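Local structure of oxidase/hydroxylase (Streptomyces hygroscopicus subsp. hygroscopicus, 4XCB) at residues Tyr13-Thr18 with Val200-Glu205; Asp116-Arg121 with Leu169-Ala174; Tyr135-Lys140 with Thr230-Trp235; Pro188-Val193 with Gly210-Leu215. The protein probably acts as a metal- and 2-oxoglutarate-dependent oxygenase in orthosomycin biosynthesis, and binds hygromycin B next to its metal centre. All coordinates share one frame; numbering follows the deposited sequence.

Contact 1 of 4, residues Tyr13-Thr18 with Val200-Glu205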
# COMPACT_ATOMS: atom_id res chain seq x y z
N TYR A 13 13.59 11.98 -4.67
CA TYR A 13 12.25 12.33 -5.12
C TYR A 13 12.05 11.87 -6.55
O TYR A 13 11.03 11.25 -6.88
CB TYR A 13 11.99 13.84 -5.03
CG TYR A 13 10.59 14.22 -5.49
CD1 TYR A 13 9.55 14.33 -4.57
CD2 TYR A 13 10.31 14.47 -6.82
CE1 TYR A 13 8.27 14.70 -4.98
CE2 TYR A 13 9.05 14.81 -7.24
CZ TYR A 13 8.04 14.92 -6.32
OH TYR A 13 6.78 15.28 -6.76
N ILE A 14 13.03 12.18 -7.39
CA ILE A 14 12.99 11.81 -8.79
C ILE A 14 13.03 10.29 -8.98
O ILE A 14 12.27 9.76 -9.78
CB ILE A 14 14.15 12.49 -9.54
CG1 ILE A 14 13.91 14.00 -9.52
CG2 ILE A 14 14.27 11.97 -10.96
CD1 ILE A 14 15.06 14.81 -10.07
N PHE A 15 13.89 9.58 -8.24
CA PHE A 15 13.91 8.13 -8.41
C PHE A 15 12.57 7.52 -8.02
O PHE A 15 12.06 6.63 -8.69
CB PHE A 15 15.04 7.49 -7.61
CG PHE A 15 15.18 6.03 -7.84
CD1 PHE A 15 15.93 5.54 -8.91
CD2 PHE A 15 14.52 5.13 -7.03
CE1 PHE A 15 16.03 4.18 -9.12
CE2 PHE A 15 14.62 3.76 -7.24
CZ PHE A 15 15.38 3.28 -8.27
N ASP A 16 12.00 8.00 -6.92
CA ASP A 16 10.74 7.49 -6.43
C ASP A 16 9.65 7.74 -7.46
O ASP A 16 8.86 6.85 -7.78
CB ASP A 16 10.37 8.15 -5.11
CG ASP A 16 8.96 7.85 -4.67
OD1 ASP A 16 8.57 6.66 -4.60
OD2 ASP A 16 8.21 8.81 -4.38
N THR A 17 9.61 8.96 -7.99
CA THR A 17 8.46 9.32 -8.81
C THR A 17 8.55 8.83 -10.25
O THR A 17 7.53 8.67 -10.91
CB THR A 17 8.24 10.84 -8.82
OG1 THR A 17 9.46 11.52 -9.14
CG2 THR A 17 7.73 11.31 -7.46
N THR A 18 9.77 8.59 -10.74
CA THR A 18 9.94 8.22 -12.14
C THR A 18 10.48 6.80 -12.36
O THR A 18 10.40 6.26 -13.46
CB THR A 18 10.91 9.19 -12.85
OG1 THR A 18 12.25 8.96 -12.40
CG2 THR A 18 10.51 10.64 -12.58
N VAL A 200 25.64 7.36 -15.25
CA VAL A 200 25.01 6.17 -14.67
C VAL A 200 23.49 6.36 -14.69
O VAL A 200 23.00 7.38 -14.24
CB VAL A 200 25.48 5.94 -13.23
CG1 VAL A 200 24.69 4.82 -12.58
CG2 VAL A 200 26.98 5.62 -13.20
N LEU A 201 22.77 5.37 -15.21
CA LEU A 201 21.32 5.34 -15.05
C LEU A 201 21.00 4.28 -13.98
O LEU A 201 21.25 3.09 -14.17
CB LEU A 201 20.61 5.06 -16.39
CG LEU A 201 19.11 5.35 -16.55
CD1 LEU A 201 18.75 5.37 -18.03
CD2 LEU A 201 18.24 4.31 -15.81
N LEU A 202 20.49 4.76 -12.84
CA LEU A 202 20.05 3.92 -11.74
C LEU A 202 18.58 3.58 -12.00
O LEU A 202 17.77 4.49 -12.14
CB LEU A 202 20.20 4.65 -10.41
CG LEU A 202 19.93 3.92 -9.10
CD1 LEU A 202 21.06 2.96 -8.81
CD2 LEU A 202 19.80 4.91 -7.95
N LEU A 203 18.24 2.29 -12.04
CA LEU A 203 16.95 1.86 -12.58
C LEU A 203 16.21 0.91 -11.65
O LEU A 203 16.73 -0.13 -11.27
CB LEU A 203 17.17 1.19 -13.94
CG LEU A 203 15.98 0.57 -14.66
CD1 LEU A 203 14.96 1.65 -14.99
CD2 LEU A 203 16.46 -0.11 -15.94
N ASN A 204 14.99 1.27 -11.29
CA ASN A 204 14.04 0.36 -10.65
C ASN A 204 13.52 -0.62 -11.69
O ASN A 204 12.86 -0.20 -12.64
CB ASN A 204 12.88 1.16 -10.04
CG ASN A 204 11.94 0.30 -9.19
OD1 ASN A 204 11.88 -0.91 -9.35
ND2 ASN A 204 11.17 0.94 -8.31
N GLU A 205 13.79 -1.91 -11.54
CA GLU A 205 13.43 -2.84 -12.61
C GLU A 205 11.91 -3.03 -12.73
O GLU A 205 11.43 -3.65 -13.66
CB GLU A 205 14.13 -4.19 -12.40
CG GLU A 205 15.59 -4.15 -12.91
CD GLU A 205 15.68 -3.98 -14.42
OE1 GLU A 205 15.08 -4.80 -15.15
OE2 GLU A 205 16.34 -3.03 -14.87
O HOH W 1 11.08 3.85 -7.82

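Contact 2 of 4, residues Asp116-Arg121 with Leu169-Ala174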
# COMPACT_ATOMS: atom_id res chain seq x y z
N ASP A 116 -3.12 -22.77 -13.79
CA ASP A 116 -4.43 -22.76 -13.15
C ASP A 116 -4.83 -21.36 -12.69
O ASP A 116 -5.88 -21.18 -12.06
CB ASP A 116 -4.46 -23.73 -11.98
CG ASP A 116 -3.60 -23.28 -10.81
OD1 ASP A 116 -2.60 -22.55 -11.03
OD2 ASP A 116 -3.92 -23.67 -9.67
N ARG A 117 -4.01 -20.37 -13.01
CA ARG A 117 -4.24 -19.00 -12.57
C ARG A 117 -3.36 -18.01 -13.30
O ARG A 117 -2.29 -18.34 -13.80
CB ARG A 117 -4.00 -18.88 -11.06
CG ARG A 117 -2.53 -18.98 -10.68
CD ARG A 117 -2.34 -19.17 -9.19
NE ARG A 117 -2.66 -20.54 -8.79
CZ ARG A 117 -2.95 -20.91 -7.55
NH1 ARG A 117 -2.99 -20.01 -6.58
NH2 ARG A 117 -3.22 -22.19 -7.29
N GLN A 118 -3.82 -16.77 -13.32
CA GLN A 118 -3.04 -15.66 -13.83
C GLN A 118 -2.66 -14.70 -12.69
O GLN A 118 -3.50 -14.33 -11.88
CB GLN A 118 -3.85 -14.94 -14.90
CG GLN A 118 -3.19 -13.78 -15.53
CD GLN A 118 -4.07 -13.17 -16.60
OE1 GLN A 118 -4.96 -12.36 -16.31
NE2 GLN A 118 -3.83 -13.57 -17.85
N VAL A 119 -1.39 -14.32 -12.60
CA VAL A 119 -0.97 -13.40 -11.55
C VAL A 119 -0.50 -12.08 -12.14
O VAL A 119 -0.09 -12.03 -13.31
CB VAL A 119 0.13 -14.02 -10.66
CG1 VAL A 119 -0.39 -15.27 -9.97
CG2 VAL A 119 1.38 -14.37 -11.48
N GLY A 120 -0.59 -11.01 -11.36
CA GLY A 120 -0.25 -9.68 -11.83
C GLY A 120 0.76 -8.92 -10.99
O GLY A 120 0.91 -7.71 -11.12
N ARG A 121 1.43 -9.64 -10.09
CA ARG A 121 2.56 -9.11 -9.35
C ARG A 121 3.76 -10.02 -9.56
O ARG A 121 3.62 -11.25 -9.57
CB ARG A 121 2.25 -9.00 -7.86
CG ARG A 121 1.32 -7.85 -7.47
CD ARG A 121 2.14 -6.58 -7.29
NE ARG A 121 1.34 -5.37 -7.08
CZ ARG A 121 0.73 -4.71 -8.06
NH1 ARG A 121 0.81 -5.15 -9.30
NH2 ARG A 121 0.04 -3.60 -7.79
N LEU A 169 -0.53 -3.59 -19.24
CA LEU A 169 -0.53 -2.85 -20.49
C LEU A 169 -0.37 -3.77 -21.71
O LEU A 169 -1.07 -3.61 -22.71
CB LEU A 169 0.58 -1.81 -20.48
CG LEU A 169 0.65 -0.96 -21.75
CD1 LEU A 169 -0.48 0.06 -21.79
CD2 LEU A 169 2.00 -0.28 -21.88
N LEU A 170 0.52 -4.74 -21.62
CA LEU A 170 0.91 -5.46 -22.82
C LEU A 170 -0.10 -6.50 -23.30
O LEU A 170 -0.23 -6.73 -24.50
CB LEU A 170 2.28 -6.10 -22.61
CG LEU A 170 3.40 -5.06 -22.46
CD1 LEU A 170 4.78 -5.73 -22.50
CD2 LEU A 170 3.29 -3.96 -23.54
N ARG A 171 -0.81 -7.14 -22.37
CA ARG A 171 -1.68 -8.25 -22.73
C ARG A 171 -2.84 -7.78 -23.62
O ARG A 171 -3.14 -8.41 -24.63
CB ARG A 171 -2.21 -8.96 -21.48
CG ARG A 171 -2.94 -10.28 -21.73
CD ARG A 171 -2.01 -11.37 -22.23
NE ARG A 171 -1.00 -11.77 -21.25
CZ ARG A 171 -1.11 -12.80 -20.42
NH1 ARG A 171 -2.21 -13.55 -20.43
NH2 ARG A 171 -0.13 -13.08 -19.57
N GLU A 172 -3.46 -6.66 -23.26
CA GLU A 172 -4.60 -6.15 -24.01
C GLU A 172 -4.17 -5.74 -25.41
O GLU A 172 -4.89 -5.98 -26.38
CB GLU A 172 -5.26 -4.97 -23.29
CG GLU A 172 -4.32 -3.87 -22.82
CD GLU A 172 -4.26 -2.66 -23.75
OE1 GLU A 172 -3.39 -1.79 -23.51
OE2 GLU A 172 -5.09 -2.56 -24.69
N ARG A 173 -2.99 -5.12 -25.52
CA ARG A 173 -2.46 -4.73 -26.82
C ARG A 173 -2.30 -5.94 -27.72
O ARG A 173 -2.63 -5.90 -28.90
CB ARG A 173 -1.11 -4.01 -26.67
CG ARG A 173 -1.20 -2.66 -25.98
CD ARG A 173 0.03 -1.82 -26.28
NE ARG A 173 0.16 -1.50 -27.70
CZ ARG A 173 -0.52 -0.54 -28.32
NH1 ARG A 173 -1.39 0.21 -27.65
NH2 ARG A 173 -0.33 -0.32 -29.61
N ALA A 174 -1.79 -7.02 -27.14
CA ALA A 174 -1.61 -8.27 -27.87
C ALA A 174 -2.97 -8.82 -28.32
O ALA A 174 -3.12 -9.24 -29.47
CB ALA A 174 -0.88 -9.27 -27.03

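Contact 3 of 4, residues Tyr135-Lys140 with Thr230-Trp235. With HY0 (hygromycin b variant), chain G; AKG (2-oxoglutaric acid), chain F.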
# COMPACT_ATOMS: atom_id res chain seq x y z
N TYR A 135 12.41 0.96 -0.62
CA TYR A 135 12.80 -0.44 -0.60
C TYR A 135 12.48 -1.07 -1.95
O TYR A 135 11.38 -1.56 -2.17
CB TYR A 135 12.08 -1.17 0.54
CG TYR A 135 12.47 -0.68 1.91
CD1 TYR A 135 13.61 -1.17 2.55
CD2 TYR A 135 11.71 0.27 2.58
CE1 TYR A 135 13.97 -0.74 3.82
CE2 TYR A 135 12.07 0.71 3.85
CZ TYR A 135 13.20 0.20 4.46
OH TYR A 135 13.60 0.64 5.71
N CYS A 136 13.43 -1.04 -2.88
CA CYS A 136 13.26 -1.66 -4.19
C CYS A 136 14.13 -2.89 -4.27
O CYS A 136 15.35 -2.79 -4.12
CB CYS A 136 13.62 -0.71 -5.33
SG CYS A 136 12.79 0.89 -5.21
N PRO A 137 13.53 -4.06 -4.50
CA PRO A 137 14.35 -5.27 -4.38
C PRO A 137 15.25 -5.57 -5.59
O PRO A 137 16.16 -6.37 -5.43
CB PRO A 137 13.31 -6.37 -4.19
CG PRO A 137 12.11 -5.87 -4.90
CD PRO A 137 12.11 -4.37 -4.72
N TYR A 138 15.01 -4.98 -6.75
CA TYR A 138 15.85 -5.30 -7.89
C TYR A 138 16.14 -4.01 -8.62
O TYR A 138 15.24 -3.44 -9.23
CB TYR A 138 15.18 -6.31 -8.83
CG TYR A 138 16.13 -7.12 -9.68
CD1 TYR A 138 16.11 -8.50 -9.64
CD2 TYR A 138 17.06 -6.50 -10.50
CE1 TYR A 138 16.98 -9.25 -10.40
CE2 TYR A 138 17.93 -7.24 -11.28
CZ TYR A 138 17.88 -8.61 -11.23
OH TYR A 138 18.75 -9.38 -11.99
N VAL A 139 17.38 -3.53 -8.52
CA VAL A 139 17.77 -2.32 -9.23
C VAL A 139 19.04 -2.57 -10.05
O VAL A 139 19.85 -3.48 -9.75
CB VAL A 139 17.99 -1.14 -8.26
CG1 VAL A 139 16.71 -0.87 -7.44
CG2 VAL A 139 19.14 -1.43 -7.34
N LYS A 140 19.19 -1.78 -11.10
CA LYS A 140 20.34 -1.86 -11.97
C LYS A 140 21.06 -0.54 -12.02
O LYS A 140 20.44 0.52 -12.02
CB LYS A 140 19.93 -2.25 -13.38
CG LYS A 140 19.67 -3.70 -13.58
CD LYS A 140 19.55 -4.00 -15.05
CE LYS A 140 19.10 -5.42 -15.27
NZ LYS A 140 18.61 -5.61 -16.66
N THR A 230 20.29 -9.92 -0.10
CA THR A 230 21.12 -11.12 0.01
C THR A 230 20.35 -12.42 -0.17
O THR A 230 20.97 -13.45 -0.45
CB THR A 230 21.83 -11.17 1.37
OG1 THR A 230 20.86 -11.07 2.44
CG2 THR A 230 22.82 -10.04 1.48
N PHE A 231 19.03 -12.39 -0.02
CA PHE A 231 18.24 -13.61 -0.16
C PHE A 231 17.71 -13.79 -1.58
O PHE A 231 17.01 -14.76 -1.84
CB PHE A 231 17.08 -13.64 0.84
CG PHE A 231 16.26 -12.39 0.86
CD1 PHE A 231 16.53 -11.38 1.77
CD2 PHE A 231 15.23 -12.22 -0.05
CE1 PHE A 231 15.78 -10.22 1.78
CE2 PHE A 231 14.48 -11.05 -0.04
CZ PHE A 231 14.77 -10.06 0.87
N PHE A 232 18.02 -12.86 -2.49
CA PHE A 232 17.75 -13.07 -3.91
C PHE A 232 18.82 -13.96 -4.52
O PHE A 232 20.00 -13.85 -4.16
CB PHE A 232 17.69 -11.75 -4.69
CG PHE A 232 16.33 -11.10 -4.70
CD1 PHE A 232 15.45 -11.24 -3.64
CD2 PHE A 232 15.95 -10.31 -5.78
CE1 PHE A 232 14.20 -10.62 -3.67
CE2 PHE A 232 14.71 -9.69 -5.80
CZ PHE A 232 13.85 -9.84 -4.76
N THR A 233 18.43 -14.85 -5.43
CA THR A 233 19.41 -15.64 -6.17
C THR A 233 20.05 -14.82 -7.30
O THR A 233 19.46 -13.84 -7.79
CB THR A 233 18.80 -16.91 -6.80
OG1 THR A 233 17.75 -16.55 -7.71
CG2 THR A 233 18.26 -17.85 -5.75
N GLU A 234 21.25 -15.21 -7.72
CA GLU A 234 21.88 -14.52 -8.85
C GLU A 234 20.97 -14.67 -10.07
O GLU A 234 20.25 -15.67 -10.18
CB GLU A 234 23.28 -15.07 -9.12
CG GLU A 234 24.28 -14.60 -8.07
CD GLU A 234 25.61 -15.33 -8.13
OE1 GLU A 234 25.75 -16.25 -8.97
OE2 GLU A 234 26.50 -14.99 -7.33
N TRP A 235 20.98 -13.70 -10.97
CA TRP A 235 20.01 -13.76 -12.07
C TRP A 235 20.22 -14.94 -12.99
O TRP A 235 21.33 -15.25 -13.43
CB TRP A 235 20.00 -12.48 -12.92
CG TRP A 235 18.91 -12.58 -13.92
CD1 TRP A 235 17.59 -12.33 -13.71
CD2 TRP A 235 19.02 -13.02 -15.28
NE1 TRP A 235 16.87 -12.57 -14.86
CE2 TRP A 235 17.73 -12.99 -15.84
CE3 TRP A 235 20.09 -13.43 -16.08
CZ2 TRP A 235 17.48 -13.35 -17.16
CZ3 TRP A 235 19.84 -13.78 -17.40
CH2 TRP A 235 18.54 -13.75 -17.92
C1 HY0 G . 12.23 -12.90 -20.93
C2 HY0 G . 11.30 -13.78 -21.73
C3 HY0 G . 12.11 -14.87 -22.43
C4 HY0 G . 13.15 -14.24 -23.35
C5 HY0 G . 14.04 -13.25 -22.60
C6 HY0 G . 13.25 -12.24 -21.83
N7 HY0 G . 10.37 -14.37 -20.85
O8 HY0 G . 11.44 -11.89 -20.34
N9 HY0 G . 13.96 -15.28 -23.89
C10 HY0 G . 13.25 -15.90 -25.00
O11 HY0 G . 14.83 -12.56 -23.54
C12 HY0 G . 14.74 -9.36 -19.98
C13 HY0 G . 13.99 -10.08 -21.07
O14 HY0 G . 14.35 -9.66 -22.37
C15 HY0 G . 14.11 -8.29 -22.53
C16 HY0 G . 15.17 -7.57 -21.78
C17 HY0 G . 15.00 -7.95 -20.25
O18 HY0 G . 14.18 -11.49 -21.00
C19 HY0 G . 14.18 -7.96 -24.02
O20 HY0 G . 13.03 -8.51 -24.66
O21 HY0 G . 16.43 -7.95 -22.21
O22 HY0 G . 16.14 -7.59 -19.59
C23 HY0 G . 16.59 -8.76 -18.89
C24 HY0 G . 18.09 -8.76 -18.86
C25 HY0 G . 18.59 -9.79 -17.86
C26 HY0 G . 17.94 -9.61 -16.50
C27 HY0 G . 16.47 -9.68 -16.67
O28 HY0 G . 16.07 -8.68 -17.59
O29 HY0 G . 16.05 -9.95 -19.61
O30 HY0 G . 18.64 -9.11 -20.13
O31 HY0 G . 19.99 -9.70 -17.79
O32 HY0 G . 18.30 -8.35 -15.92
C33 HY0 G . 15.75 -9.43 -15.34
C34 HY0 G . 14.35 -10.00 -15.39
O35 HY0 G . 14.37 -11.41 -15.29
N36 HY0 G . 15.63 -8.03 -15.15
C1 AKG F . 18.48 -4.05 -20.09
O1 AKG F . 17.60 -4.71 -19.46
O2 AKG F . 19.60 -4.56 -20.36
C2 AKG F . 18.18 -2.64 -20.51
O5 AKG F . 17.14 -2.15 -20.13
C3 AKG F . 19.15 -1.90 -21.42
C4 AKG F . 19.02 -0.40 -21.36
C5 AKG F . 19.81 0.24 -22.49
O3 AKG F . 19.94 1.50 -22.53
O4 AKG F . 20.33 -0.49 -23.37

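Contact 4 of 4, residues Pro188-Val193 with Gly210-Leu215. With AKG (2-oxoglutaric acid), chain F.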
# COMPACT_ATOMS: atom_id res chain seq x y z
N PRO A 188 1.59 7.47 -25.93
CA PRO A 188 1.44 8.83 -25.39
C PRO A 188 2.32 9.14 -24.20
O PRO A 188 2.72 10.29 -24.01
CB PRO A 188 -0.04 8.89 -24.98
CG PRO A 188 -0.70 7.88 -25.85
CD PRO A 188 0.30 6.78 -26.04
N THR A 189 2.62 8.12 -23.40
CA THR A 189 3.44 8.30 -22.21
C THR A 189 4.81 7.62 -22.31
O THR A 189 5.51 7.46 -21.31
CB THR A 189 2.73 7.76 -20.96
OG1 THR A 189 2.52 6.35 -21.10
CG2 THR A 189 1.39 8.47 -20.78
N LEU A 190 5.20 7.23 -23.52
CA LEU A 190 6.55 6.73 -23.74
C LEU A 190 7.52 7.89 -23.94
O LEU A 190 7.34 8.72 -24.84
CB LEU A 190 6.58 5.80 -24.94
CG LEU A 190 7.90 5.08 -25.20
CD1 LEU A 190 8.23 4.12 -24.08
CD2 LEU A 190 7.82 4.36 -26.53
N SER A 191 8.55 7.94 -23.10
CA SER A 191 9.51 9.04 -23.10
C SER A 191 10.92 8.52 -23.30
O SER A 191 11.21 7.36 -23.01
CB SER A 191 9.43 9.83 -21.79
OG SER A 191 8.17 10.45 -21.66
N ASP A 192 11.79 9.39 -23.80
CA ASP A 192 13.17 9.05 -24.08
C ASP A 192 14.12 9.69 -23.09
O ASP A 192 13.83 10.76 -22.53
CB ASP A 192 13.56 9.49 -25.49
CG ASP A 192 12.78 8.77 -26.56
OD1 ASP A 192 13.13 7.62 -26.85
OD2 ASP A 192 11.82 9.37 -27.12
N VAL A 193 15.26 9.03 -22.88
CA VAL A 193 16.29 9.51 -21.97
C VAL A 193 17.62 9.55 -22.69
O VAL A 193 18.04 8.54 -23.27
CB VAL A 193 16.43 8.61 -20.73
CG1 VAL A 193 17.57 9.11 -19.85
CG2 VAL A 193 15.14 8.55 -19.95
N GLY A 210 12.83 0.12 -22.28
CA GLY A 210 13.51 -0.55 -23.38
C GLY A 210 14.34 0.50 -24.07
O GLY A 210 14.74 1.48 -23.46
N THR A 211 14.62 0.30 -25.36
CA THR A 211 15.25 1.38 -26.12
C THR A 211 14.65 1.49 -27.50
O THR A 211 14.08 0.54 -28.02
CB THR A 211 16.77 1.18 -26.29
OG1 THR A 211 17.02 0.34 -27.42
CG2 THR A 211 17.39 0.58 -25.04
N ARG A 212 14.83 2.66 -28.09
CA ARG A 212 14.46 2.88 -29.48
C ARG A 212 15.35 2.06 -30.39
O ARG A 212 16.40 1.56 -30.00
CB ARG A 212 14.56 4.35 -29.85
CG ARG A 212 13.80 5.26 -28.94
CD ARG A 212 12.30 5.10 -29.10
NE ARG A 212 11.60 6.24 -28.55
CZ ARG A 212 10.28 6.40 -28.60
NH1 ARG A 212 9.53 5.48 -29.18
NH2 ARG A 212 9.72 7.48 -28.08
N ARG A 213 14.91 1.95 -31.64
CA ARG A 213 15.70 1.28 -32.65
C ARG A 213 16.89 2.17 -33.02
O ARG A 213 16.73 3.37 -33.25
CB ARG A 213 14.83 1.00 -33.87
CG ARG A 213 15.44 0.07 -34.89
CD ARG A 213 14.40 -0.28 -35.93
NE ARG A 213 13.25 -0.96 -35.33
CZ ARG A 213 13.20 -2.28 -35.12
NH1 ARG A 213 14.22 -3.05 -35.48
NH2 ARG A 213 12.13 -2.82 -34.56
N LYS A 214 18.08 1.58 -33.06
CA LYS A 214 19.29 2.34 -33.39
C LYS A 214 19.50 2.39 -34.89
O LYS A 214 19.47 1.36 -35.56
CB LYS A 214 20.51 1.71 -32.71
CG LYS A 214 21.85 2.32 -33.12
CD LYS A 214 22.96 1.77 -32.23
CE LYS A 214 24.34 2.08 -32.78
NZ LYS A 214 24.62 3.55 -32.90
N LEU A 215 19.71 3.60 -35.41
CA LEU A 215 19.89 3.81 -36.85
C LEU A 215 21.30 4.29 -37.18
O LEU A 215 21.75 4.18 -38.33
CB LEU A 215 18.88 4.83 -37.36
CG LEU A 215 17.42 4.48 -37.09
CD1 LEU A 215 16.48 5.49 -37.72
CD2 LEU A 215 17.13 3.07 -37.58
C1 AKG F . 18.48 -4.05 -20.09
O1 AKG F . 17.60 -4.71 -19.46
O2 AKG F . 19.60 -4.56 -20.36
C2 AKG F . 18.18 -2.64 -20.51
O5 AKG F . 17.14 -2.15 -20.13
C3 AKG F . 19.15 -1.90 -21.42
C4 AKG F . 19.02 -0.40 -21.36
C5 AKG F . 19.81 0.24 -22.49
O3 AKG F . 19.94 1.50 -22.53
O4 AKG F . 20.33 -0.49 -23.37
O HOH W 2 6.83 7.54 -27.81

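Contact 1 of 4, residues Tyr13-Thr18 with Val200-Glu205
A single water joins F15 and N204: it donates to F15 O at 3.1 Å and accepts from N204 ND2 at 3.0 Å, linking the last turns of helix 9-18 to the end of strand 200-204. The other end of the N204 amide is held by its own chain, OD1 accepting from A206 N, which fixes the rotation that turns ND2 to the water. Beside this water bridge the F15 side chain does the packing. With CG anti to the backbone N (chi1 -175°), the ring leaves the helix and reaches the strand with its far edge. CE1 lies 3.5 Å from L202 O, close to the ring plane, and 3.9 Å from L202 CG, while CZ meets N204 CB at 3.7 Å. The F15 ring and the N204 amide lie 9° from parallel, though the side chains cross at about a right angle and do not stack. L21 of strand 20-23 and V81 of helix 72-82 also pack on F15. L203 points away from the helix, and its side chain comes within about 5 Å of the nickel ion. Helix 9-18 therefore backs the side of the major sheet remote from the metal site of this double-stranded beta-helix fold.

Contact 2 of 4, residues Asp116-Arg121 with Leu169-Ala174
R171 of helix 170-175 meets Q118 of strand 118-119. Where the helix starts, L169 N and L170 N both donate to the carboxylate of E110. One residue further, R171 sends its guanidinium back toward strand 118-119. The chain leaves with CG anti to the backbone N (chi1 -170°), then bends at chi2 and chi3, which brings NH1 to 3.0 Å from Q118 NE2. Both atoms are donors, so no hydrogen bond joins them; the amide and guanidinium planes stand 84° apart. The close approach is probably explained by the shared D113 carboxylate, whose OD1 accepts from Q118 NE2 while OD2 pairs with R171 NH1; R171 NE forms a second salt bridge, to D254, so the arginine's charge is probably shared between two acids. Further along, A174 N closes a helical turn on L170 O at 3.1 Å. Q118 itself comes straight out from its strand, extended beyond CG, to meet R171 from the opposite direction. Just before it in the chain, R117 grips D116 side-on, NE donating to D116 OD1 at 3.0 Å. The Q118-R171 pair thus ties the first turn of helix 170-175 to the two-stranded hairpin 112-113/118-119, with helix 182-185 packed against L169 and R173 and the third subunit bound along R117-R121.

Contact 3 of 4, residues Tyr135-Lys140 with Thr230-Trp235
F232 and P137 meet where the loop after strand 220-229 passes the start of strand 139-144, at one end of the major sheet of the double-stranded beta-helix. The F232 ring presents CZ to P137 CB at 3.6 Å, and its edge faces Y138, whose CD1 lies near the F232 ring plane. Y138 and W235 cross obliquely, the phenol oxygen doing the touching: OH is 3.5 Å from W235 CB, and it is held there by a hydrogen bond to E90. W235 has CG anti to the backbone N (chi1 -175°), which carries the indole beyond Y138 and over the bound hygromycin B variant. One face of the indole lies over the sugar, whose C26 stands 3.4 Å from the ring plane, offset toward the rim, while NE1 donates to O35 at 2.8 Å with an N-H...O angle of 152°. A leucine in place of W235 would probably leave O35 without this donor and strip the sugar face of its flat cover. K140 approaches the same ligand from the sheet side, its extended chain bringing NZ to O32 at 2.9 Å; NZ also lies 3.1 Å from O1 of 2-oxoglutarate and donates to Y92, so the lysine stands between the hygromycin B variant and 2-oxoglutarate. Back in the apolar part, P137 O is buried without any polar partner, its nearest neighbour on F232 being CE2 at 3.6 Å.

Contact 4 of 4, residues Pro188-Val193 with Gly210-Leu215
D192 and R212 form a two-pronged salt bridge in which the arginine comes side-on. OD1 accepts from NE at 2.7 Å on its syn lone pair, with an N-H...O angle of 155°, and NH2 donates to OD2 at 3.0 Å; the two flat groups are turned 33° apart. A bend in the R212 chain at chi2 (-69°) helps turn the guanidinium to the acid. The other polar links keep the guanidinium from turning: NH1 donates to V183 O, and a water accepts from NH2 at 2.9 Å while donating to L190 O. Van der Waals contact comes from L190: CG lies over one face of the guanidinium, and CD2 is 3.3 Å from NH1. A methionine in place of R212 would probably leave the D192 carboxylate without its charged mate and V183 O without this donor. T211 turns its side chain the other way: CG2 packs on C5 of 2-oxoglutarate at 3.5 Å, and OG1 donates to R212 O. Strands 190-193 and 209-211 are not neighbours in the minor sheet; strand 156-159 runs between them, paired with both, so the R212-D192 bridge spans that middle strand on one side, while strand 102-105 pairs with the far edge of 209-211.

Overall arrangement
Along the chain the eight segments interleave: contact 1 opens at 13-18, contact 2 at 116-121 and contact 3 at 135-140; contact 2 then closes, contact 4 opens at 188-193, and contacts 1, 4 and 3 close in turn. Contacts 1 and 3, with centres 15 Å apart, share the major sheet, where strands 200-204 and 139-144 are neighbours. Contact 4 lies on the minor sheet, its centre 26 Å from that of contact 3, yet both touch 2-oxoglutarate. Contact 2 sits at the surface, at least 23 Å from the other centres, where neighbouring subunits meet the chain. Contacts 3 and 4 thus reach the cosubstrate from the two sheets, while contact 1 backs the major sheet from outside.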